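PDB 2QWU: intracellular growth locus, subunit C from Francisella tularensis subsp. tularensis, which is a pathogenicity-island protein of still unsettled molecular role, probably needed for growth of the bacterium inside host cells. Local coordinates for residues Gly15-Val20 with Arg75-Pro80; Ile52-Gly57 with Ser66-Ala71; Ala113-Met118 with Ile151-Phe156; Tyr131-Ala136 with Cys193-Thr198. The protein carries 2 engineered substitutions. One frame throughout, in Å; residues are numbered along the deposited sequence.

Interaction 1. Residues Gly15-Val20 with Arg75-Pro80. Engineered in segment 75-80: Met76 (natural residue Leu).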
loop_
_atom_site.group_PDB
_atom_site.type_symbol
_atom_site.label_atom_id
_atom_site.label_comp_id
_atom_site.label_asym_id
_atom_site.label_seq_id
_atom_site.Cartn_x
_atom_site.Cartn_y
_atom_site.Cartn_z
ATOM N N GLY A 15 20.648 -3.384 -1.326
ATOM C CA GLY A 15 20.035 -2.141 -1.750
ATOM C C GLY A 15 19.330 -2.231 -3.099
ATOM O O GLY A 15 19.119 -1.234 -3.785
ATOM N N GLU A 16 18.937 -3.449 -3.448
ATOM C CA GLU A 16 18.250 -3.757 -4.672
ATOM C C GLU A 16 16.799 -3.277 -4.529
ATOM O O GLU A 16 16.325 -3.029 -3.423
ATOM C CB GLU A 16 18.274 -5.281 -4.823
ATOM C CG GLU A 16 17.763 -5.856 -6.152
ATOM C CD GLU A 16 17.779 -7.408 -6.192
ATOM O OE1 GLU A 16 18.553 -8.037 -5.445
ATOM O OE2 GLU A 16 17.003 -7.988 -6.992
ATOM N N THR A 17 16.091 -3.185 -5.645
ATOM C CA THR A 17 14.670 -2.847 -5.609
ATOM C C THR A 17 13.870 -3.861 -4.752
ATOM O O THR A 17 14.108 -5.082 -4.822
ATOM C CB THR A 17 14.115 -2.840 -7.033
ATOM O OG1 THR A 17 14.728 -1.774 -7.738
ATOM C CG2 THR A 17 12.581 -2.594 -7.040
ATOM N N ILE A 18 12.940 -3.345 -3.932
ATOM C CA ILE A 18 12.103 -4.179 -3.077
ATOM C C ILE A 18 10.763 -4.143 -3.774
ATOM O O ILE A 18 10.290 -3.057 -4.229
ATOM C CB ILE A 18 11.988 -3.568 -1.643
ATOM C CG1 ILE A 18 13.357 -3.629 -0.948
ATOM C CG2 ILE A 18 10.964 -4.327 -0.814
ATOM C CD1 ILE A 18 13.322 -3.080 0.443
ATOM N N HIS A 19 10.150 -5.304 -3.886
ATOM C CA HIS A 19 8.900 -5.404 -4.584
ATOM C C HIS A 19 7.964 -6.312 -3.801
ATOM O O HIS A 19 8.358 -7.391 -3.355
ATOM C CB HIS A 19 9.133 -6.003 -5.993
ATOM C CG HIS A 19 7.905 -6.036 -6.852
ATOM N ND1 HIS A 19 7.174 -7.179 -7.060
ATOM C CD2 HIS A 19 7.327 -5.068 -7.603
ATOM C CE1 HIS A 19 6.197 -6.927 -7.920
ATOM N NE2 HIS A 19 6.267 -5.660 -8.267
ATOM N N VAL A 20 6.739 -5.861 -3.613
ATOM C CA VAL A 20 5.753 -6.697 -2.940
ATOM C C VAL A 20 4.521 -6.739 -3.815
ATOM O O VAL A 20 4.115 -5.737 -4.440
ATOM C CB VAL A 20 5.336 -6.176 -1.522
ATOM C CG1 VAL A 20 4.097 -6.978 -1.050
ATOM C CG2 VAL A 20 6.492 -6.360 -0.506
ATOM N N ARG A 75 0.250 -3.785 -4.604
ATOM C CA ARG A 75 1.607 -3.863 -5.117
ATOM C C ARG A 75 2.356 -2.651 -4.703
ATOM O O ARG A 75 1.782 -1.550 -4.545
ATOM C CB ARG A 75 1.631 -3.904 -6.639
ATOM C CG ARG A 75 0.631 -4.801 -7.200
ATOM C CD ARG A 75 0.533 -4.623 -8.718
ATOM N NE ARG A 75 1.770 -4.955 -9.414
ATOM C CZ ARG A 75 1.878 -5.934 -10.325
ATOM N NH1 ARG A 75 0.838 -6.706 -10.653
ATOM N NH2 ARG A 75 3.030 -6.106 -10.951
HETATM N N MSE A 76 3.645 -2.859 -4.492
HETATM C CA MSE A 76 4.475 -1.733 -4.178
HETATM C C MSE A 76 5.865 -2.031 -4.662
HETATM O O MSE A 76 6.314 -3.166 -4.557
HETATM C CB MSE A 76 4.528 -1.448 -2.685
HETATM C CG MSE A 76 5.118 -0.112 -2.433
HETATM SE SE MSE A 76 4.880 0.341 -0.674
HETATM C CE MSE A 76 5.648 1.971 -0.763
ATOM N N SER A 77 6.530 -1.012 -5.201
ATOM C CA SER A 77 7.907 -1.157 -5.678
ATOM C C SER A 77 8.702 0.043 -5.184
ATOM O O SER A 77 8.296 1.202 -5.314
ATOM C CB SER A 77 7.913 -1.277 -7.212
ATOM O OG SER A 77 9.249 -1.284 -7.717
ATOM N N ILE A 78 9.795 -0.236 -4.510
ATOM C CA ILE A 78 10.646 0.807 -4.010
ATOM C C ILE A 78 12.079 0.567 -4.464
ATOM O O ILE A 78 12.681 -0.484 -4.163
ATOM C CB ILE A 78 10.653 0.850 -2.478
ATOM C CG1 ILE A 78 9.221 0.947 -1.958
ATOM C CG2 ILE A 78 11.549 2.023 -2.024
ATOM C CD1 ILE A 78 9.123 0.763 -0.483
ATOM N N THR A 79 12.610 1.513 -5.215
ATOM C CA THR A 79 14.008 1.411 -5.647
ATOM C C THR A 79 14.787 2.447 -4.848
ATOM O O THR A 79 14.580 3.652 -5.031
ATOM C CB THR A 79 14.111 1.674 -7.118
ATOM O OG1 THR A 79 13.312 0.690 -7.781
ATOM C CG2 THR A 79 15.589 1.563 -7.593
ATOM N N PRO A 80 15.659 1.969 -3.938
ATOM C CA PRO A 80 16.462 2.837 -3.088
ATOM C C PRO A 80 17.208 3.867 -3.905
ATOM O O PRO A 80 17.602 3.614 -5.055
ATOM C CB PRO A 80 17.387 1.870 -2.380
ATOM C CG PRO A 80 16.505 0.636 -2.200
ATOM C CD PRO A 80 15.882 0.544 -3.594
#
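Ile18 and Ile78 exchange two main-chain hydrogen bonds, Ile18 N to Ile78 O and Ile78 N to Ile18 O, each 2.9 Å long and close to straight. Val20 and Met76 repeat the pattern, and the two strands thus pair as neighbours in the large antiparallel beta sheet, their directions 179° apart. Between these hydrogen-bonded pairs sits the non-hydrogen-bonded pair of His19 and Ser77; beside it, His19 CA makes a CA-H...O contact of 3.4 Å with Met76 O.

Beyond the paired strand residues a side-chain bond takes over: the hydroxyls Thr17 OG1 and Thr79 OG1 meet at 2.8 Å. In both threonines OG1 lies beside the backbone N (chi1 -66° in Thr17), which turns the two hydroxyls to one another. Thr17 CG2, anti to the backbone N, turns instead to Ser77 OG.

The two faces of this strand pair differ. Ile18, Val20 and Ile78 share one face, where branched aliphatic chains suit a buried interior completed by Ile7, Met6 and Ile87; the engineered selenomethionine Met76 (natural residue Leu) lies there too, its end leading away from residues 15-20. On the other, partly exposed face, His19 and Ser77 are polar. Pro80 closes the strand end, lacking an N-H, and lays its ring on the backbone: Pro80 CG is 3.6 Å from Gly15 O, and Pro80 CD is equally far from Glu16 O.

Interaction 2. Residues Ile52-Gly57 with Ser66-Ala71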
loop_
_atom_site.group_PDB
_atom_site.type_symbol
_atom_site.label_atom_id
_atom_site.label_comp_id
_atom_site.label_asym_id
_atom_site.label_seq_id
_atom_site.Cartn_x
_atom_site.Cartn_y
_atom_site.Cartn_z
ATOM N N ILE A 52 -13.637 -1.174 4.491
ATOM C CA ILE A 52 -13.365 -2.510 4.035
ATOM C C ILE A 52 -13.139 -3.385 5.235
ATOM O O ILE A 52 -12.343 -3.010 6.124
ATOM C CB ILE A 52 -12.091 -2.561 3.133
ATOM C CG1 ILE A 52 -12.311 -1.711 1.877
ATOM C CG2 ILE A 52 -11.740 -4.027 2.849
ATOM C CD1 ILE A 52 -10.993 -1.463 1.088
ATOM N N VAL A 53 -13.851 -4.510 5.288
ATOM C CA VAL A 53 -13.655 -5.452 6.406
ATOM C C VAL A 53 -12.475 -6.350 6.027
ATOM O O VAL A 53 -12.653 -7.476 5.530
ATOM C CB VAL A 53 -14.940 -6.258 6.684
ATOM C CG1 VAL A 53 -14.746 -7.133 7.897
ATOM C CG2 VAL A 53 -16.098 -5.260 6.939
ATOM N N ALA A 54 -11.267 -5.816 6.227
ATOM C CA ALA A 54 -10.031 -6.517 5.847
ATOM C C ALA A 54 -9.643 -7.490 6.926
ATOM O O ALA A 54 -9.840 -7.249 8.166
ATOM C CB ALA A 54 -8.911 -5.522 5.587
ATOM N N ILE A 55 -9.084 -8.598 6.472
ATOM C CA ILE A 55 -8.749 -9.697 7.370
ATOM C C ILE A 55 -7.232 -9.844 7.562
ATOM O O ILE A 55 -6.494 -10.076 6.586
ATOM C CB ILE A 55 -9.323 -11.010 6.781
ATOM C CG1 ILE A 55 -10.828 -10.880 6.476
ATOM C CG2 ILE A 55 -8.970 -12.190 7.734
ATOM C CD1 ILE A 55 -11.694 -10.678 7.747
ATOM N N ASP A 56 -6.757 -9.651 8.798
ATOM C CA ASP A 56 -5.338 -9.781 9.108
ATOM C C ASP A 56 -4.958 -11.289 9.007
ATOM O O ASP A 56 -5.801 -12.176 9.103
ATOM C CB ASP A 56 -5.050 -9.221 10.533
ATOM C CG ASP A 56 -3.595 -8.758 10.718
ATOM O OD1 ASP A 56 -2.861 -8.604 9.716
ATOM O OD2 ASP A 56 -3.167 -8.501 11.879
ATOM N N GLY A 57 -3.677 -11.561 8.799
ATOM C CA GLY A 57 -3.288 -12.958 8.653
ATOM C C GLY A 57 -3.681 -13.766 9.876
ATOM O O GLY A 57 -3.448 -13.323 11.026
ATOM N N SER A 66 -16.651 -5.239 11.933
ATOM C CA SER A 66 -16.488 -3.838 11.596
ATOM C C SER A 66 -15.374 -3.627 10.581
ATOM O O SER A 66 -14.484 -4.444 10.456
ATOM C CB SER A 66 -16.200 -3.020 12.846
ATOM O OG SER A 66 -14.880 -3.297 13.310
ATOM N N ALA A 67 -15.464 -2.526 9.842
ATOM C CA ALA A 67 -14.438 -2.202 8.847
ATOM C C ALA A 67 -13.112 -1.992 9.539
ATOM O O ALA A 67 -13.013 -1.392 10.622
ATOM C CB ALA A 67 -14.803 -0.943 8.114
ATOM N N THR A 68 -12.050 -2.381 8.859
ATOM C CA THR A 68 -10.722 -2.283 9.442
ATOM C C THR A 68 -9.761 -1.583 8.533
ATOM O O THR A 68 -8.637 -1.248 8.936
ATOM C CB THR A 68 -10.129 -3.704 9.707
ATOM O OG1 THR A 68 -10.173 -4.474 8.501
ATOM C CG2 THR A 68 -10.945 -4.447 10.764
ATOM N N ALA A 69 -10.164 -1.378 7.280
ATOM C CA ALA A 69 -9.227 -0.763 6.345
ATOM C C ALA A 69 -9.862 0.271 5.420
ATOM O O ALA A 69 -11.018 0.114 5.055
ATOM C CB ALA A 69 -8.606 -1.866 5.458
ATOM N N ALA A 70 -9.101 1.323 5.121
ATOM C CA ALA A 70 -9.512 2.331 4.146
ATOM C C ALA A 70 -8.985 1.886 2.745
ATOM O O ALA A 70 -9.522 2.305 1.707
ATOM C CB ALA A 70 -8.908 3.706 4.528
ATOM N N ALA A 71 -7.931 1.066 2.723
ATOM C CA ALA A 71 -7.360 0.629 1.436
ATOM C C ALA A 71 -6.530 -0.601 1.619
ATOM O O ALA A 71 -6.012 -0.841 2.716
ATOM C CB ALA A 71 -6.448 1.713 0.849
#
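One carbonyl, that of Ile52, receives two successive amides: Thr68 N at 2.8 Å and Ala69 N at 3.0 Å both donate to Ile52 O. The amide of Ala69 lies in the carbonyl plane, whereas that of Thr68 is tilted 29° from it, so the two donors share the oxygen without competing for one direction. Ile52 N answers by donating to Ala69 O, which makes Ile52 and Ala69 a single antiparallel bridge.

The chain turns sharply straight after Ile52. Val53 is the centre of an inverse gamma turn, in which Ala54 N makes a weak bond back to Ile52 O, and this bend carries the Ala54 carbonyl to Thr68. There a side chain supplies the bond: Thr68 OG1 donates to Ala54 O over 2.8 Å, approaching well to one side of the C=O direction (109°). With chi1 at 54°, OG1 stands between the backbone N and carbonyl carbon of Thr68, which directs it at the Ala54 carbonyl.

Small residues make this closeness possible. Ala54 CB touches Ala69 CB at 3.7 Å, and both methyls also rest on Phe37; Ile52 CB lies 4.2 Å from Ala69 CB, while the isoleucine reaches Leu94 beyond. On the more open side, Val53 CG1 leans on Ser66 O at 3.7 Å. Two residues facing one across an antiparallel bridge, here Thr68 and Ala69 opposite Ile52, constitute a classic beta bulge, placed in the loop that leads into strand 71-79.

Interaction 3. Residues Ala113-Met118 with Ile151-Phe156; sequences ASATDM and ISAKAF
Ala115 and Ala153 bring their CA atoms to 5.6 Å where a 3-10 turn, residues 115-117, meets the loop 151-156. Each backbone is braced from within: Met118 N bonds to Ala115 O in the turn, and across the way Ser152 builds an ST motif, its OG accepting from Ala155 N at 3.1 Å. No hydrogen bond joins the two segments, so the contact rests on packing where the C-terminal end of helix 97-114 meets the loop between strands 147-150 and 157-162 of the antiparallel sheet.

At this CA-CA distance a single methyl already reaches the facing backbone, which suits alanine. Ala115 CB points toward residues 151-156 and reaches Ala153 N at 3.7 Å, with Ala153 CB at 4.2 Å beside it; Ala153 also touches Leu111 of the helix. Deeper in, two larger side chains do the work. Phe156 is buried among Val107, Leu111, Pro150 and Ile180, and the flexible selenomethionine Met118 folds to meet it. Bends at chi2 (-69°) and chi3 (-66°) curl the chain so that it crosses the phenylalanine at about a right angle, and the terminal methyl, Met118 CE, stands 3.8 Å from both CZ and CE1 of Phe156.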
loop_
_atom_site.group_PDB
_atom_site.type_symbol
_atom_site.label_atom_id
_atom_site.label_comp_id
_atom_site.label_asym_id
_atom_site.label_seq_id
_atom_site.Cartn_x
_atom_site.Cartn_y
_atom_site.Cartn_z
ATOM N N ALA A 113 -0.712 22.553 -10.072
ATOM C CA ALA A 113 -0.446 23.776 -9.358
ATOM C C ALA A 113 0.992 23.665 -8.847
ATOM O O ALA A 113 1.867 24.368 -9.328
ATOM C CB ALA A 113 -1.446 23.948 -8.210
ATOM N N SER A 114 1.247 22.754 -7.906
ATOM C CA SER A 114 2.606 22.559 -7.364
ATOM C C SER A 114 2.720 21.079 -7.038
ATOM O O SER A 114 2.261 20.613 -6.000
ATOM C CB SER A 114 2.804 23.382 -6.092
ATOM O OG SER A 114 4.170 23.288 -5.688
ATOM N N ALA A 115 3.355 20.339 -7.922
ATOM C CA ALA A 115 3.414 18.901 -7.753
ATOM C C ALA A 115 3.869 18.280 -6.429
ATOM O O ALA A 115 3.269 17.294 -5.985
ATOM C CB ALA A 115 4.217 18.301 -8.929
ATOM N N THR A 116 4.884 18.816 -5.765
ATOM C CA THR A 116 5.330 18.127 -4.551
ATOM C C THR A 116 4.405 18.272 -3.348
ATOM O O THR A 116 4.612 17.646 -2.304
ATOM C CB THR A 116 6.723 18.581 -4.151
ATOM O OG1 THR A 116 6.688 19.990 -3.908
ATOM C CG2 THR A 116 7.700 18.263 -5.266
ATOM N N ASP A 117 3.384 19.106 -3.499
ATOM C CA ASP A 117 2.398 19.302 -2.443
ATOM C C ASP A 117 1.310 18.239 -2.473
ATOM O O ASP A 117 0.452 18.234 -1.581
ATOM C CB ASP A 117 1.696 20.659 -2.590
ATOM C CG ASP A 117 2.570 21.841 -2.168
ATOM O OD1 ASP A 117 3.455 21.658 -1.286
ATOM O OD2 ASP A 117 2.335 22.959 -2.712
HETATM N N MSE A 118 1.291 17.379 -3.496
HETATM C CA MSE A 118 0.243 16.360 -3.562
HETATM C C MSE A 118 0.717 15.172 -2.687
HETATM O O MSE A 118 1.520 14.335 -3.124
HETATM C CB MSE A 118 0.007 15.925 -5.024
HETATM C CG MSE A 118 -1.382 15.253 -5.313
HETATM SE SE MSE A 118 -1.612 13.535 -4.526
HETATM C CE MSE A 118 -0.393 12.695 -5.477
ATOM N N ILE A 151 7.580 12.926 -7.597
ATOM C CA ILE A 151 8.947 13.366 -7.846
ATOM C C ILE A 151 8.788 14.673 -8.637
ATOM O O ILE A 151 9.470 15.678 -8.369
ATOM C CB ILE A 151 9.716 12.346 -8.708
ATOM C CG1 ILE A 151 10.063 11.104 -7.863
ATOM C CG2 ILE A 151 10.978 13.014 -9.241
ATOM C CD1 ILE A 151 10.299 9.848 -8.686
ATOM N N SER A 152 7.866 14.655 -9.593
ATOM C CA SER A 152 7.568 15.819 -10.429
ATOM C C SER A 152 6.294 15.534 -11.201
ATOM O O SER A 152 5.859 14.394 -11.264
ATOM C CB SER A 152 8.705 16.054 -11.421
ATOM O OG SER A 152 8.667 15.062 -12.433
ATOM N N ALA A 153 5.694 16.553 -11.808
ATOM C CA ALA A 153 4.483 16.325 -12.571
ATOM C C ALA A 153 4.766 15.433 -13.755
ATOM O O ALA A 153 3.955 14.567 -14.112
ATOM C CB ALA A 153 3.895 17.652 -13.059
ATOM N N LYS A 154 5.923 15.620 -14.378
ATOM C CA LYS A 154 6.214 14.798 -15.546
ATOM C C LYS A 154 6.438 13.314 -15.267
ATOM O O LYS A 154 6.068 12.455 -16.084
ATOM C CB LYS A 154 7.404 15.388 -16.302
ATOM C CG LYS A 154 6.955 16.217 -17.480
ATOM C CD LYS A 154 7.928 17.344 -17.752
ATOM C CE LYS A 154 7.472 18.210 -18.930
ATOM N NZ LYS A 154 8.481 19.277 -19.171
ATOM N N ALA A 155 7.030 13.007 -14.117
ATOM C CA ALA A 155 7.316 11.611 -13.758
ATOM C C ALA A 155 6.066 10.869 -13.218
ATOM O O ALA A 155 5.968 9.642 -13.279
ATOM C CB ALA A 155 8.425 11.579 -12.677
ATOM N N PHE A 156 5.118 11.638 -12.713
ATOM C CA PHE A 156 3.909 11.110 -12.091
ATOM C C PHE A 156 2.834 10.576 -13.012
ATOM O O PHE A 156 2.598 11.109 -14.118
ATOM C CB PHE A 156 3.323 12.209 -11.206
ATOM C CG PHE A 156 2.134 11.785 -10.445
ATOM C CD1 PHE A 156 2.285 11.194 -9.195
ATOM C CD2 PHE A 156 0.848 12.049 -10.937
ATOM C CE1 PHE A 156 1.164 10.887 -8.444
ATOM C CE2 PHE A 156 -0.287 11.732 -10.177
ATOM C CZ PHE A 156 -0.122 11.160 -8.940
#

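Interaction 4. Residues Tyr131-Ala136 with Cys193-Thr198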
loop_
_atom_site.group_PDB
_atom_site.type_symbol
_atom_site.label_atom_id
_atom_site.label_comp_id
_atom_site.label_asym_id
_atom_site.label_seq_id
_atom_site.Cartn_x
_atom_site.Cartn_y
_atom_site.Cartn_z
ATOM N N TYR A 131 2.776 -15.291 6.067
ATOM C CA TYR A 131 3.022 -16.444 6.951
ATOM C C TYR A 131 4.465 -16.932 6.681
ATOM O O TYR A 131 4.808 -17.405 5.599
ATOM C CB TYR A 131 1.966 -17.547 6.712
ATOM C CG TYR A 131 2.023 -18.640 7.752
ATOM C CD1 TYR A 131 1.785 -18.337 9.086
ATOM C CD2 TYR A 131 2.266 -19.960 7.393
ATOM C CE1 TYR A 131 1.772 -19.339 10.074
ATOM C CE2 TYR A 131 2.261 -20.996 8.373
ATOM C CZ TYR A 131 2.005 -20.651 9.702
ATOM O OH TYR A 131 1.979 -21.592 10.708
ATOM N N LYS A 132 5.306 -16.777 7.682
ATOM C CA LYS A 132 6.722 -17.064 7.568
ATOM C C LYS A 132 7.129 -18.527 7.640
ATOM O O LYS A 132 6.329 -19.390 8.001
ATOM C CB LYS A 132 7.471 -16.226 8.614
ATOM C CG LYS A 132 7.109 -14.742 8.601
ATOM C CD LYS A 132 7.575 -14.049 7.291
ATOM C CE LYS A 132 7.309 -12.547 7.366
ATOM N NZ LYS A 132 8.093 -11.835 6.309
ATOM N N THR A 133 8.397 -18.787 7.276
ATOM C CA THR A 133 8.867 -20.172 7.229
ATOM C C THR A 133 8.939 -20.835 8.579
ATOM O O THR A 133 9.016 -22.058 8.646
ATOM C CB THR A 133 10.242 -20.288 6.491
ATOM O OG1 THR A 133 11.224 -19.437 7.101
ATOM C CG2 THR A 133 10.041 -19.865 4.966
ATOM N N ASP A 134 8.966 -20.030 9.644
ATOM C CA ASP A 134 8.993 -20.591 10.974
ATOM C C ASP A 134 7.602 -20.710 11.628
ATOM O O ASP A 134 7.468 -20.794 12.862
ATOM C CB ASP A 134 10.000 -19.821 11.856
ATOM C CG ASP A 134 9.639 -18.340 12.045
ATOM O OD1 ASP A 134 8.842 -17.782 11.245
ATOM O OD2 ASP A 134 10.198 -17.732 12.992
ATOM N N GLU A 135 6.573 -20.709 10.782
ATOM C CA GLU A 135 5.181 -20.908 11.182
ATOM C C GLU A 135 4.592 -19.878 12.130
ATOM O O GLU A 135 3.923 -20.198 13.127
ATOM C CB GLU A 135 5.012 -22.325 11.769
ATOM C CG GLU A 135 5.550 -23.394 10.829
ATOM C CD GLU A 135 5.061 -24.792 11.164
ATOM O OE1 GLU A 135 5.058 -25.162 12.369
ATOM O OE2 GLU A 135 4.698 -25.523 10.202
ATOM N N ALA A 136 4.821 -18.629 11.785
ATOM C CA ALA A 136 4.301 -17.499 12.541
ATOM C C ALA A 136 4.128 -16.415 11.471
ATOM O O ALA A 136 4.849 -16.406 10.472
ATOM C CB ALA A 136 5.318 -17.044 13.568
ATOM N N CYS A 193 10.627 -7.554 6.908
ATOM C CA CYS A 193 10.893 -8.873 7.504
ATOM C C CYS A 193 10.959 -9.809 6.332
ATOM O O CYS A 193 10.097 -9.743 5.417
ATOM C CB CYS A 193 9.778 -9.323 8.429
ATOM S SG CYS A 193 10.280 -10.834 9.355
ATOM N N CYS A 194 11.961 -10.687 6.383
ATOM C CA CYS A 194 12.232 -11.604 5.287
ATOM C C CYS A 194 11.645 -12.991 5.460
ATOM O O CYS A 194 10.467 -13.074 5.836
ATOM C CB CYS A 194 13.747 -11.610 5.017
ATOM S SG CYS A 194 14.353 -9.892 4.673
ATOM N N ALA A 195 12.427 -14.058 5.219
ATOM C CA ALA A 195 11.888 -15.420 5.226
ATOM C C ALA A 195 11.148 -15.881 6.477
ATOM O O ALA A 195 9.993 -16.337 6.415
ATOM C CB ALA A 195 13.049 -16.441 4.894
ATOM N N ALA A 196 11.853 -15.793 7.584
ATOM C CA ALA A 196 11.328 -16.225 8.853
ATOM C C ALA A 196 10.909 -15.005 9.679
ATOM O O ALA A 196 11.304 -13.871 9.349
ATOM C CB ALA A 196 12.407 -17.056 9.542
ATOM N N SER A 197 10.086 -15.224 10.707
ATOM C CA SER A 197 9.612 -14.140 11.566
ATOM C C SER A 197 10.735 -13.479 12.353
ATOM O O SER A 197 10.581 -12.358 12.809
ATOM C CB SER A 197 8.531 -14.625 12.555
ATOM O OG SER A 197 9.117 -15.488 13.521
ATOM N N THR A 198 11.869 -14.172 12.491
ATOM C CA THR A 198 13.019 -13.621 13.207
ATOM C C THR A 198 13.990 -12.929 12.191
ATOM O O THR A 198 15.122 -12.568 12.536
ATOM C CB THR A 198 13.768 -14.783 13.897
ATOM O OG1 THR A 198 14.123 -15.755 12.904
ATOM C CG2 THR A 198 12.860 -15.473 14.952
HETATM O O HOH W 1 12.978 -18.320 13.131
#
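Lys132 starts with CG anti to its carbonyl carbon and bends at chi2 (-67°), then runs from beside Ser197 and Ala195 to bring NZ to the carbonyls of Cys193 and Cys194. Asp134 instead holds its carboxylate between its own backbone N and carbonyl carbon (chi1 62°), directed at Ser197. Both belong to the type I turn Lys132-Glu135 in the hairpin loop joining strands 130-131 and 137-138.

Lys132 NZ donates to Cys194 O over 2.7 Å, in the carbonyl plane, and makes a weak bond to Cys193 O. Glu130 adds a salt bridge and Ile139 O a further bond, while the methylene CB packs 3.3 Å from Ala195 O. A long aliphatic chain with a charged end fits exactly such a buried path. Next along, Thr133 N donates to Ala195 O, 3.0 Å away and nearly straight at 170°.

Asp134 grips Ser197 twice. Ser197 N approaches OD1 of Asp134 at 2.9 Å from above the carboxylate plane, and Ser197 OG gives a short bond of 2.5 Å to Asp134 OD2 on its syn lone pair. A water also donates to OD2 and bridges it to Thr198 OG1. With three donors on the carboxylate, its negative charge is probably stabilised. The two loops are joined chiefly by polar bonds, an ammonium on carbonyls at one end and a carboxylate on Ser197 at the other.

Three of the four contacts bear on the same large antiparallel sheet. Interaction 1 pairs strands 18-21 and 71-79, and interaction 2, which falls between its segments in sequence, shapes the loop feeding strand 71-79; their centres stand 24 Å apart, on opposite sides of the chain's centre. Both close before interactions 3 and 4 open. Interaction 3 follows the long helix 97-114 and packs the loop between strands 147-150 and 157-162. Interaction 4 joins the loops of two separate two-stranded sheets. The segments of interactions 3 and 4 alternate along the chain, yet their centres lie about 38 Å apart on opposite sides of its centre, so the C-terminal half spans the molecule.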